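PDB 1H0H: formate dehydrogenase subunit beta from Desulfovibrio gigas, which passes electrons as the iron-sulfur subunit of formate dehydrogenase, carrying three [4Fe-4S] clusters for the reversible oxidation of formate to carbon dioxide. Local coordinates for residues A77-A82 with A119-V124; I92-D95 with C100-F103; E168-A173 with R196-T201; K188-D193 with H203-Y208. All blocks are in the same frame, centred on the assembly; numbering follows the deposited sequence.

Contact 1 (A77-A82 with A119-V124); sequences APPCKA and ACPYDV. With SF4 (iron/sulfur cluster), chain N.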
loop_
_atom_site.group_PDB
_atom_site.type_symbol
_atom_site.label_atom_id
_atom_site.label_comp_id
_atom_site.label_asym_id
_atom_site.label_seq_id
_atom_site.Cartn_x
_atom_site.Cartn_y
_atom_site.Cartn_z
ATOM N N ALA B 77 7.534 -21.424 40.358
ATOM C CA ALA B 77 6.999 -22.435 41.262
ATOM C C ALA B 77 5.515 -22.497 40.955
ATOM O O ALA B 77 4.711 -21.898 41.649
ATOM C CB ALA B 77 7.212 -22.002 42.702
ATOM N N PRO B 78 5.163 -23.245 39.918
ATOM C CA PRO B 78 3.799 -23.221 39.365
ATOM C C PRO B 78 2.703 -23.796 40.243
ATOM O O PRO B 78 2.691 -24.994 40.508
ATOM C CB PRO B 78 3.938 -24.034 38.066
ATOM C CG PRO B 78 5.124 -24.918 38.287
ATOM C CD PRO B 78 6.067 -24.153 39.169
ATOM N N PRO B 79 1.789 -22.951 40.699
ATOM C CA PRO B 79 0.682 -23.417 41.530
ATOM C C PRO B 79 -0.294 -24.323 40.773
ATOM O O PRO B 79 -0.906 -25.159 41.412
ATOM C CB PRO B 79 -0.011 -22.131 42.000
ATOM C CG PRO B 79 0.543 -21.038 41.207
ATOM C CD PRO B 79 1.762 -21.492 40.469
ATOM N N CYS B 80 -0.447 -24.165 39.469
ATOM C CA CYS B 80 -1.329 -25.066 38.728
ATOM C C CYS B 80 -0.849 -26.491 38.884
ATOM O O CYS B 80 -1.633 -27.386 39.222
ATOM C CB CYS B 80 -1.376 -24.688 37.256
ATOM S SG CYS B 80 0.248 -24.630 36.500
ATOM N N LYS B 81 0.446 -26.703 38.655
ATOM C CA LYS B 81 1.028 -28.043 38.836
ATOM C C LYS B 81 0.997 -28.521 40.275
ATOM O O LYS B 81 0.757 -29.708 40.558
ATOM C CB LYS B 81 2.471 -28.099 38.369
ATOM C CG LYS B 81 3.074 -29.529 38.472
ATOM C CD LYS B 81 4.458 -29.594 37.832
ATOM C CE LYS B 81 5.253 -30.798 38.313
ATOM N NZ LYS B 81 4.535 -32.046 38.058
ATOM N N ALA B 82 1.284 -27.616 41.200
ATOM C CA ALA B 82 1.305 -27.995 42.601
ATOM C C ALA B 82 -0.033 -28.631 43.008
ATOM O O ALA B 82 -0.073 -29.568 43.790
ATOM C CB ALA B 82 1.620 -26.780 43.463
ATOM N N ALA B 119 -6.180 -22.212 40.933
ATOM C CA ALA B 119 -4.839 -22.016 41.517
ATOM C C ALA B 119 -4.006 -21.022 40.717
ATOM O O ALA B 119 -3.039 -20.459 41.223
ATOM C CB ALA B 119 -4.074 -23.348 41.593
ATOM N N CYS B 120 -4.328 -20.852 39.445
ATOM C CA CYS B 120 -3.586 -19.885 38.633
ATOM C C CYS B 120 -3.936 -18.436 38.986
ATOM O O CYS B 120 -5.045 -17.972 38.755
ATOM C CB CYS B 120 -3.825 -20.105 37.158
ATOM S SG CYS B 120 -2.950 -18.881 36.157
ATOM N N PRO B 121 -2.964 -17.708 39.505
ATOM C CA PRO B 121 -3.182 -16.316 39.914
ATOM C C PRO B 121 -3.501 -15.451 38.711
ATOM O O PRO B 121 -4.074 -14.373 38.857
ATOM C CB PRO B 121 -1.820 -15.906 40.485
ATOM C CG PRO B 121 -1.116 -17.193 40.770
ATOM C CD PRO B 121 -1.583 -18.155 39.733
ATOM N N TYR B 122 -3.150 -15.937 37.528
ATOM C CA TYR B 122 -3.300 -15.166 36.314
ATOM C C TYR B 122 -4.486 -15.587 35.457
ATOM O O TYR B 122 -4.687 -15.054 34.370
ATOM C CB TYR B 122 -1.987 -15.238 35.512
ATOM C CG TYR B 122 -0.816 -14.845 36.375
ATOM C CD1 TYR B 122 -0.576 -13.509 36.659
ATOM C CD2 TYR B 122 -0.001 -15.806 36.967
ATOM C CE1 TYR B 122 0.455 -13.136 37.458
ATOM C CE2 TYR B 122 1.039 -15.445 37.792
ATOM C CZ TYR B 122 1.260 -14.101 38.020
ATOM O OH TYR B 122 2.270 -13.687 38.817
ATOM N N ASP B 123 -5.229 -16.568 35.939
ATOM C CA ASP B 123 -6.420 -17.080 35.280
ATOM C C ASP B 123 -6.148 -17.497 33.842
ATOM O O ASP B 123 -6.876 -17.125 32.936
ATOM C CB ASP B 123 -7.552 -16.047 35.337
ATOM C CG ASP B 123 -8.851 -16.619 34.863
ATOM O OD1 ASP B 123 -9.070 -17.829 35.087
ATOM O OD2 ASP B 123 -9.692 -15.944 34.235
ATOM N N VAL B 124 -5.074 -18.255 33.647
ATOM C CA VAL B 124 -4.634 -18.665 32.325
ATOM C C VAL B 124 -5.165 -19.992 31.725
ATOM O O VAL B 124 -5.625 -19.972 30.582
ATOM C CB VAL B 124 -3.085 -18.585 32.214
ATOM C CG1 VAL B 124 -2.572 -19.223 30.918
ATOM C CG2 VAL B 124 -2.625 -17.129 32.316
HETATM FE FE1 SF4 N . -1.086 -20.060 35.697
HETATM FE FE2 SF4 N . 0.770 -20.570 33.720
HETATM FE FE3 SF4 N . 1.584 -19.920 36.389
HETATM FE FE4 SF4 N . 0.359 -22.343 35.871
HETATM S S1 SF4 N . 2.486 -21.639 35.103
HETATM S S2 SF4 N . -0.141 -21.023 37.546
HETATM S S3 SF4 N . -1.148 -21.730 34.155
HETATM S S4 SF4 N . 0.459 -18.532 34.818
#
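Cys-120 SG is gripped from several directions: it binds iron FE1 of the [4Fe-4S] cluster at 2.2 Å and also accepts two backbone N-H groups. The bond from Val-124 N to Cys-120 SG is 3.3 Å long and fairly straight (167°), while the one from Tyr-122 N to the same sulfur is weak and bent (140°). Such N-H...S bonds probably spread charge off the thiolate and may tune the cluster's potential. Cys-80 SG holds iron FE4 at 2.4 Å, coming from the first turn of helix 79-84; its chi1 of 55° puts the sulfur between backbone N and carbonyl carbon. Cys-72, Cys-75 and Cys-80 with the distant Cys-120, which is followed by Pro-121, make the ligand set of a ferredoxin-type cluster. Two prolines meet beside the cluster. The ring of Pro-79 lies against both the cluster and the 119-124 loop, its CD 3.5 Å from cluster sulfur S2 and its CB 3.5 Å from Ala-119 O, while Pro-79 CG meets Pro-121 CD at 3.9 Å. A type I turn from Cys-120 to Asp-123 then swings Tyr-122 round until its CD2 lies 3.5 Å from S4, the ring set obliquely to that sulfur.

Contact 2 (I92-D95 with C100-F103); sequences IIHD and CVLF. With SF4 (iron/sulfur cluster), chain N.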
loop_
_atom_site.group_PDB
_atom_site.type_symbol
_atom_site.label_atom_id
_atom_site.label_comp_id
_atom_site.label_asym_id
_atom_site.label_seq_id
_atom_site.Cartn_x
_atom_site.Cartn_y
_atom_site.Cartn_z
ATOM N N ILE B 92 0.681 -32.291 34.496
ATOM C CA ILE B 92 1.371 -31.073 34.103
ATOM C C ILE B 92 2.856 -31.314 34.319
ATOM O O ILE B 92 3.263 -31.611 35.429
ATOM C CB ILE B 92 0.887 -29.878 34.962
ATOM C CG1 ILE B 92 -0.603 -29.610 34.704
ATOM C CG2 ILE B 92 1.750 -28.656 34.709
ATOM C CD1 ILE B 92 -1.250 -28.712 35.703
ATOM N N ILE B 93 3.638 -31.278 33.235
ATOM C CA ILE B 93 5.088 -31.449 33.307
ATOM C C ILE B 93 5.776 -30.112 33.597
ATOM O O ILE B 93 5.401 -29.067 33.031
ATOM C CB ILE B 93 5.628 -32.038 31.988
ATOM C CG1 ILE B 93 5.104 -33.457 31.808
ATOM C CG2 ILE B 93 7.182 -32.036 31.968
ATOM C CD1 ILE B 93 5.420 -34.069 30.418
ATOM N N HIS B 94 6.761 -30.143 34.495
ATOM C CA HIS B 94 7.607 -28.975 34.757
ATOM C C HIS B 94 9.000 -29.315 34.204
ATOM O O HIS B 94 9.744 -30.104 34.793
ATOM C CB HIS B 94 7.658 -28.672 36.249
ATOM C CG HIS B 94 8.121 -27.285 36.577
ATOM N ND1 HIS B 94 8.420 -26.895 37.862
ATOM C CD2 HIS B 94 8.303 -26.188 35.800
ATOM C CE1 HIS B 94 8.789 -25.624 37.863
ATOM N NE2 HIS B 94 8.723 -25.172 36.625
ATOM N N ASP B 95 9.342 -28.720 33.065
ATOM C CA ASP B 95 10.556 -29.088 32.364
ATOM C C ASP B 95 11.782 -28.406 32.922
ATOM O O ASP B 95 11.914 -27.189 32.840
ATOM C CB ASP B 95 10.414 -28.776 30.877
ATOM C CG ASP B 95 11.623 -29.193 30.100
ATOM O OD1 ASP B 95 11.891 -30.415 30.112
ATOM O OD2 ASP B 95 12.367 -28.386 29.468
ATOM N N CYS B 100 9.766 -24.710 31.274
ATOM C CA CYS B 100 8.423 -24.766 30.723
ATOM C C CYS B 100 7.461 -25.527 31.624
ATOM O O CYS B 100 7.794 -26.581 32.148
ATOM C CB CYS B 100 8.389 -25.407 29.326
ATOM S SG CYS B 100 6.690 -25.697 28.704
ATOM N N VAL B 101 6.257 -24.981 31.764
ATOM C CA VAL B 101 5.181 -25.617 32.507
ATOM C C VAL B 101 4.276 -26.149 31.422
ATOM O O VAL B 101 3.638 -25.393 30.705
ATOM C CB VAL B 101 4.458 -24.611 33.421
ATOM C CG1 VAL B 101 3.243 -25.241 34.074
ATOM C CG2 VAL B 101 5.445 -24.073 34.490
ATOM N N LEU B 102 4.249 -27.460 31.283
ATOM C CA LEU B 102 3.593 -28.071 30.159
ATOM C C LEU B 102 2.324 -28.827 30.520
ATOM O O LEU B 102 2.383 -29.870 31.173
ATOM C CB LEU B 102 4.595 -28.989 29.461
ATOM C CG LEU B 102 4.123 -29.807 28.256
ATOM C CD1 LEU B 102 3.624 -28.900 27.126
ATOM C CD2 LEU B 102 5.267 -30.659 27.771
ATOM N N PHE B 103 1.171 -28.292 30.126
ATOM C CA PHE B 103 -0.059 -29.044 30.323
ATOM C C PHE B 103 -0.063 -30.123 29.257
ATOM O O PHE B 103 0.127 -29.837 28.073
ATOM C CB PHE B 103 -1.313 -28.193 30.120
ATOM C CG PHE B 103 -1.789 -27.472 31.349
ATOM C CD1 PHE B 103 -0.907 -26.862 32.209
ATOM C CD2 PHE B 103 -3.148 -27.363 31.600
ATOM C CE1 PHE B 103 -1.366 -26.168 33.291
ATOM C CE2 PHE B 103 -3.618 -26.664 32.687
ATOM C CZ PHE B 103 -2.741 -26.064 33.538
HETATM FE FE1 SF4 N . -1.086 -20.060 35.697
HETATM FE FE2 SF4 N . 0.770 -20.570 33.720
HETATM FE FE3 SF4 N . 1.584 -19.920 36.389
HETATM FE FE4 SF4 N . 0.359 -22.343 35.871
HETATM S S1 SF4 N . 2.486 -21.639 35.103
HETATM S S2 SF4 N . -0.141 -21.023 37.546
HETATM S S3 SF4 N . -1.148 -21.730 34.155
HETATM S S4 SF4 N . 0.459 -18.532 34.818
#
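A beta hairpin beside one of the [4Fe-4S] clusters brings Ile-93 and Leu-102 together as its antiparallel hydrogen-bonded pair. Leu-102 N reaches Ile-93 O at 2.6 Å, and the return bond from Ile-93 N to Leu-102 O, 2.8 Å, is more bent (146°). Nearer the connecting turn, Asp-95 N adds a third bond to Cys-100 O, also 2.8 Å; the carboxylate of Asp-95 goes to Thr-98 within that turn. The hairpin's two faces differ. Ile-93 and Leu-102 pack CB to CB on one, whereas Ile-92, His-94, Val-101 and Phe-103 line the other, over helix 79-84 and the cluster. There Ile-92 CD1 makes a CH-pi contact, 3.9 Å from the centroid of the Phe-103 ring and 28° off its normal. The other branch of that isoleucine, CG2, lies 3.8 Å from Val-101 CG1. With CG1 anti to the backbone N (chi1 174°), Val-101 turns both methyls to the cluster, and CG1 stands 3.8 Å from sulfur S1. His-94 lies obliquely beside Val-101 CG2, and the edge of its imidazole, at CD2, faces Cys-100 O in the ring plane at 3.7 Å.

Contact 3 (E168-A173 with R196-T201); sequences EMEAMA and RVIFLT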
loop_
_atom_site.group_PDB
_atom_site.type_symbol
_atom_site.label_atom_id
_atom_site.label_comp_id
_atom_site.label_asym_id
_atom_site.label_seq_id
_atom_site.Cartn_x
_atom_site.Cartn_y
_atom_site.Cartn_z
ATOM N N GLU B 168 19.160 -13.267 31.635
ATOM C CA GLU B 168 19.292 -12.212 30.618
ATOM C C GLU B 168 18.004 -11.426 30.468
ATOM O O GLU B 168 18.028 -10.201 30.320
ATOM C CB GLU B 168 19.673 -12.810 29.266
ATOM C CG GLU B 168 21.146 -13.151 29.170
ATOM C CD GLU B 168 21.462 -14.163 28.080
ATOM O OE1 GLU B 168 20.686 -14.230 27.073
ATOM O OE2 GLU B 168 22.483 -14.896 28.255
ATOM N N MET B 169 16.886 -12.144 30.517
ATOM C CA MET B 169 15.560 -11.535 30.406
ATOM C C MET B 169 15.222 -10.703 31.651
ATOM O O MET B 169 14.649 -9.604 31.552
ATOM C CB MET B 169 14.524 -12.615 30.174
ATOM C CG MET B 169 14.615 -13.264 28.793
ATOM S SD MET B 169 14.498 -12.080 27.388
ATOM C CE MET B 169 16.222 -12.013 26.911
ATOM N N GLU B 170 15.597 -11.222 32.821
ATOM C CA GLU B 170 15.439 -10.477 34.069
ATOM C C GLU B 170 16.219 -9.161 34.018
ATOM O O GLU B 170 15.695 -8.098 34.384
ATOM C CB GLU B 170 15.893 -11.328 35.252
ATOM C CG GLU B 170 14.933 -12.469 35.560
ATOM C CD GLU B 170 15.485 -13.442 36.587
ATOM O OE1 GLU B 170 16.718 -13.518 36.738
ATOM O OE2 GLU B 170 14.669 -14.137 37.232
ATOM N N ALA B 171 17.453 -9.230 33.525
ATOM C CA ALA B 171 18.312 -8.056 33.414
ATOM C C ALA B 171 17.761 -7.060 32.387
ATOM O O ALA B 171 17.780 -5.834 32.601
ATOM C CB ALA B 171 19.732 -8.465 33.045
ATOM N N MET B 172 17.291 -7.593 31.262
ATOM C CA MET B 172 16.700 -6.765 30.225
ATOM C C MET B 172 15.488 -6.016 30.774
ATOM O O MET B 172 15.350 -4.803 30.592
ATOM C CB MET B 172 16.278 -7.640 29.041
ATOM C CG MET B 172 15.900 -6.844 27.802
ATOM S SD MET B 172 15.309 -7.914 26.467
ATOM C CE MET B 172 16.783 -8.469 25.806
ATOM N N ALA B 173 14.604 -6.741 31.449
ATOM C CA ALA B 173 13.402 -6.139 32.015
ATOM C C ALA B 173 13.747 -4.981 32.961
ATOM O O ALA B 173 13.163 -3.900 32.876
ATOM C CB ALA B 173 12.590 -7.202 32.748
ATOM N N ARG B 196 8.382 -16.521 34.715
ATOM C CA ARG B 196 9.381 -16.513 33.650
ATOM C C ARG B 196 9.008 -15.570 32.502
ATOM O O ARG B 196 9.876 -15.092 31.775
ATOM C CB ARG B 196 9.635 -17.926 33.127
ATOM C CG ARG B 196 10.375 -18.810 34.135
ATOM C CD ARG B 196 10.454 -20.265 33.692
ATOM N NE ARG B 196 11.113 -21.050 34.710
ATOM C CZ ARG B 196 12.426 -21.061 34.884
ATOM N NH1 ARG B 196 13.178 -20.337 34.074
ATOM N NH2 ARG B 196 12.991 -21.781 35.862
ATOM N N VAL B 197 7.723 -15.301 32.341
ATOM C CA VAL B 197 7.282 -14.338 31.350
ATOM C C VAL B 197 7.093 -13.008 32.074
ATOM O O VAL B 197 6.089 -12.806 32.781
ATOM C CB VAL B 197 5.971 -14.784 30.654
ATOM C CG1 VAL B 197 5.534 -13.751 29.612
ATOM C CG2 VAL B 197 6.151 -16.124 29.961
ATOM N N ILE B 198 8.048 -12.093 31.900
ATOM C CA ILE B 198 8.021 -10.834 32.633
ATOM C C ILE B 198 7.480 -9.645 31.810
ATOM O O ILE B 198 8.133 -9.217 30.853
ATOM C CB ILE B 198 9.422 -10.470 33.171
ATOM C CG1 ILE B 198 10.027 -11.613 34.000
ATOM C CG2 ILE B 198 9.333 -9.160 34.008
ATOM C CD1 ILE B 198 11.533 -11.422 34.338
ATOM N N PHE B 199 6.298 -9.130 32.164
ATOM C CA PHE B 199 5.735 -7.956 31.477
ATOM C C PHE B 199 6.127 -6.629 32.133
ATOM O O PHE B 199 6.097 -6.498 33.372
ATOM C CB PHE B 199 4.218 -7.972 31.446
ATOM C CG PHE B 199 3.622 -9.104 30.680
ATOM C CD1 PHE B 199 3.459 -10.336 31.281
ATOM C CD2 PHE B 199 3.155 -8.915 29.374
ATOM C CE1 PHE B 199 2.866 -11.356 30.605
ATOM C CE2 PHE B 199 2.565 -9.945 28.680
ATOM C CZ PHE B 199 2.435 -11.177 29.293
ATOM N N LEU B 200 6.506 -5.666 31.294
ATOM C CA LEU B 200 6.726 -4.300 31.720
ATOM C C LEU B 200 5.489 -3.528 31.323
ATOM O O LEU B 200 5.019 -3.658 30.183
ATOM C CB LEU B 200 7.943 -3.676 31.023
ATOM C CG LEU B 200 8.115 -2.160 31.214
ATOM C CD1 LEU B 200 8.326 -1.811 32.694
ATOM C CD2 LEU B 200 9.267 -1.604 30.412
ATOM N N THR B 201 4.929 -2.775 32.263
ATOM C CA THR B 201 3.809 -1.886 31.976
ATOM C C THR B 201 4.225 -0.488 32.331
ATOM O O THR B 201 5.093 -0.298 33.188
ATOM C CB THR B 201 2.527 -2.280 32.733
ATOM O OG1 THR B 201 2.793 -2.471 34.138
ATOM C CG2 THR B 201 2.000 -3.601 32.222
#
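Two torsions let Ile-198 reach the helix with both branches: chi1 of -54° sets CG1 anti to the carbonyl carbon and CG2 anti to the backbone N, and chi2 of 169° stretches CD1 outward. The setting is an alpha/beta layer, with helix 166-180 lying over a four-stranded mixed sheet in which strand 197-201 runs between strands 2-7 and 188-189. Glu-170 and Ala-173, three residues apart and so close together on one side of the helix, take the two branches separately. Ala-173 points toward the strand, and a methyl is all the side chain present where the helix comes near; Leu-189 and Phe-5 of the adjoining strands touch the same alanine. Glu-170 contributes its aliphatic stem rather than its carboxylate, the chain beyond CG being extended and crossing Ile-198 at about a right angle. Further along the strand Leu-200 also points at the helix, but it packs on Arg-176, Leu-177 and Ile-180, further along the helix than Ala-173. Phe-199, between Ile-198 and Leu-200, points away from the helix and stacks on Phe-68, so the strand is packed on both faces. The backbone of Ile-198 is meanwhile bonded to Phe-4 and Val-6 in the sheet. In the contact itself Ile-198 CG2 sits 4.0 Å from Ala-173 CB, and Ile-198 CD1 lies 3.8 Å from Glu-170 CG.

Contact 4 (K188-D193 with H203-Y208); sequences KLCDPD and HNPKLY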
loop_
_atom_site.group_PDB
_atom_site.type_symbol
_atom_site.label_atom_id
_atom_site.label_comp_id
_atom_site.label_asym_id
_atom_site.label_seq_id
_atom_site.Cartn_x
_atom_site.Cartn_y
_atom_site.Cartn_z
ATOM N N LYS B 188 6.010 -0.466 35.992
ATOM C CA LYS B 188 6.591 -1.539 36.807
ATOM C C LYS B 188 6.650 -2.853 36.059
ATOM O O LYS B 188 6.040 -3.002 35.012
ATOM C CB LYS B 188 5.802 -1.739 38.095
ATOM C CG LYS B 188 4.325 -1.989 37.857
ATOM C CD LYS B 188 3.588 -2.187 39.188
ATOM C CE LYS B 188 3.856 -3.560 39.746
ATOM N NZ LYS B 188 3.596 -3.621 41.223
ATOM N N LEU B 189 7.410 -3.792 36.617
ATOM C CA LEU B 189 7.467 -5.134 36.087
ATOM C C LEU B 189 6.390 -5.903 36.833
ATOM O O LEU B 189 6.099 -5.601 37.981
ATOM C CB LEU B 189 8.831 -5.756 36.324
ATOM C CG LEU B 189 9.955 -5.037 35.593
ATOM C CD1 LEU B 189 11.274 -5.703 35.888
ATOM C CD2 LEU B 189 9.637 -5.099 34.100
ATOM N N CYS B 190 5.793 -6.883 36.171
ATOM C CA CYS B 190 4.716 -7.639 36.773
ATOM C C CYS B 190 5.285 -8.917 37.420
ATOM O O CYS B 190 5.815 -9.782 36.740
ATOM C CB CYS B 190 3.644 -7.919 35.709
ATOM S SG CYS B 190 2.875 -6.401 35.018
ATOM N N ASP B 191 5.219 -8.973 38.745
ATOM C CA ASP B 191 5.738 -10.081 39.548
ATOM C C ASP B 191 7.081 -10.602 39.066
ATOM O O ASP B 191 7.232 -11.795 38.834
ATOM C CB ASP B 191 4.710 -11.208 39.553
ATOM C CG ASP B 191 3.382 -10.755 40.111
ATOM O OD1 ASP B 191 3.383 -9.862 41.014
ATOM O OD2 ASP B 191 2.297 -11.229 39.718
ATOM N N PRO B 192 8.062 -9.720 38.934
ATOM C CA PRO B 192 9.344 -10.102 38.314
ATOM C C PRO B 192 10.113 -11.221 39.024
ATOM O O PRO B 192 10.920 -11.876 38.386
ATOM C CB PRO B 192 10.153 -8.808 38.362
ATOM C CG PRO B 192 9.526 -8.026 39.482
ATOM C CD PRO B 192 8.043 -8.295 39.320
ATOM N N ASP B 193 9.864 -11.442 40.308
ATOM C CA ASP B 193 10.570 -12.494 41.027
ATOM C C ASP B 193 9.895 -13.869 40.950
ATOM O O ASP B 193 10.501 -14.882 41.334
ATOM C CB ASP B 193 10.696 -12.115 42.496
ATOM C CG ASP B 193 11.514 -10.855 42.710
ATOM O OD1 ASP B 193 12.426 -10.577 41.901
ATOM O OD2 ASP B 193 11.311 -10.078 43.675
ATOM N N HIS B 203 2.010 1.834 33.340
ATOM C CA HIS B 203 1.050 2.340 34.306
ATOM C C HIS B 203 0.549 1.171 35.129
ATOM O O HIS B 203 0.936 0.033 34.893
ATOM C CB HIS B 203 -0.148 2.983 33.582
ATOM C CG HIS B 203 0.248 3.877 32.457
ATOM N ND1 HIS B 203 0.432 5.229 32.612
ATOM C CD2 HIS B 203 0.532 3.601 31.162
ATOM C CE1 HIS B 203 0.799 5.756 31.458
ATOM N NE2 HIS B 203 0.863 4.788 30.562
ATOM N N ASN B 204 -0.314 1.458 36.092
ATOM C CA ASN B 204 -0.956 0.424 36.883
ATOM C C ASN B 204 -1.331 -0.792 36.018
ATOM O O ASN B 204 -2.099 -0.662 35.066
ATOM C CB ASN B 204 -2.215 1.015 37.495
ATOM C CG ASN B 204 -3.056 -0.009 38.219
ATOM O OD1 ASN B 204 -2.616 -1.129 38.459
ATOM N ND2 ASN B 204 -4.291 0.387 38.584
ATOM N N PRO B 205 -0.721 -1.942 36.311
ATOM C CA PRO B 205 -0.975 -3.217 35.619
ATOM C C PRO B 205 -2.442 -3.554 35.357
ATOM O O PRO B 205 -2.790 -4.098 34.291
ATOM C CB PRO B 205 -0.365 -4.248 36.583
ATOM C CG PRO B 205 0.785 -3.551 37.186
ATOM C CD PRO B 205 0.364 -2.077 37.305
ATOM N N LYS B 206 -3.295 -3.202 36.310
ATOM C CA LYS B 206 -4.716 -3.478 36.217
ATOM C C LYS B 206 -5.422 -2.641 35.132
ATOM O O LYS B 206 -6.566 -2.916 34.759
ATOM C CB LYS B 206 -5.365 -3.357 37.603
ATOM C CG LYS B 206 -5.021 -4.545 38.530
ATOM C CD LYS B 206 -5.603 -4.363 39.934
ATOM C CE LYS B 206 -5.315 -5.546 40.835
ATOM N NZ LYS B 206 -3.886 -6.010 40.758
ATOM N N LEU B 207 -4.746 -1.627 34.626
ATOM C CA LEU B 207 -5.281 -0.848 33.509
ATOM C C LEU B 207 -5.034 -1.622 32.216
ATOM O O LEU B 207 -5.697 -1.391 31.200
ATOM C CB LEU B 207 -4.618 0.524 33.431
ATOM C CG LEU B 207 -4.959 1.434 34.599
ATOM C CD1 LEU B 207 -4.163 2.697 34.543
ATOM C CD2 LEU B 207 -6.442 1.719 34.582
ATOM N N TYR B 208 -4.094 -2.553 32.255
ATOM C CA TYR B 208 -3.837 -3.409 31.088
ATOM C C TYR B 208 -4.692 -4.667 31.130
ATOM O O TYR B 208 -5.252 -5.094 30.111
ATOM C CB TYR B 208 -2.370 -3.827 31.004
ATOM C CG TYR B 208 -1.401 -2.706 30.690
ATOM C CD1 TYR B 208 -1.090 -1.731 31.643
ATOM C CD2 TYR B 208 -0.779 -2.637 29.450
ATOM C CE1 TYR B 208 -0.199 -0.705 31.354
ATOM C CE2 TYR B 208 0.137 -1.624 29.158
ATOM C CZ TYR B 208 0.421 -0.659 30.103
ATOM O OH TYR B 208 1.318 0.357 29.794
#
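This is a small apolar contact in which the ring of Pro-205, in the loop after strand 197-201, lies against Cys-190 and against Lys-188 of strand 188-189, one of the two outer strands of the mixed sheet. The lysine does most of the touching, with its methylenes. Lys-188 CD is 3.7 Å from Pro-205 CG and equally 3.7 Å from Pro-205 CD, so the lysine chain passes by these two ring atoms, the two side chains crossing at about a right angle. A chi1 of 55° places CG between backbone N and carbonyl carbon, and the bend at chi3 (-76°) keeps Lys-188 CE beside the ring as well, 4.0 Å from Pro-205 CG. Cys-190, two residues on and pointing toward the loop, puts its SG 4.1 Å from Pro-205 CG. Leu-189 between them points the other way, onto Ile-198 and Leu-200. The proline is itself held by its neighbours. Asn-204 forms an Asx turn, its OD1 accepting Lys-206 N at 3.1 Å with the donor well above the amide plane, and Tyr-208 N binds Pro-205 O at 2.9 Å in a helix-like turn. On the strand side, backbone bonds tie Lys-188 to Thr-201 and Cys-190 to Phe-199, and Val-213 near the C-terminus also touches the cysteine. Since methylenes, a thiol sulfur and a proline ring offer one another only dispersion and the exclusion of water, the contact has little directional preference of its own; its geometry is probably set by the polar bonds within the loop and the sheet.

Overall arrangement
Contacts 1 and 2 lie in the 4Fe-4S dicluster domain and meet the same cluster: contact 1 supplies metal ligands, contact 2 an apolar wall and regular strand bonds. They touch directly, Lys-81 NZ bonding Ile-92 O, and both are partly buried. Contacts 3 and 4 share neighbouring strands 197-201 and 188-189, packing a helix and a loop respectively against that sheet, and their segments alternate along the chain. Contact 3 is a buried helix-to-sheet contact; contact 4 also buries its proline and cysteine but has an exposed lysine. Neither carries a polar bond across its segments. A hydrogen bond between Tyr-122 OH and Asp-191 OD2 joins contact 1 to contact 4, whereas contacts 2 and 4 lie on opposite sides of the chain's centre.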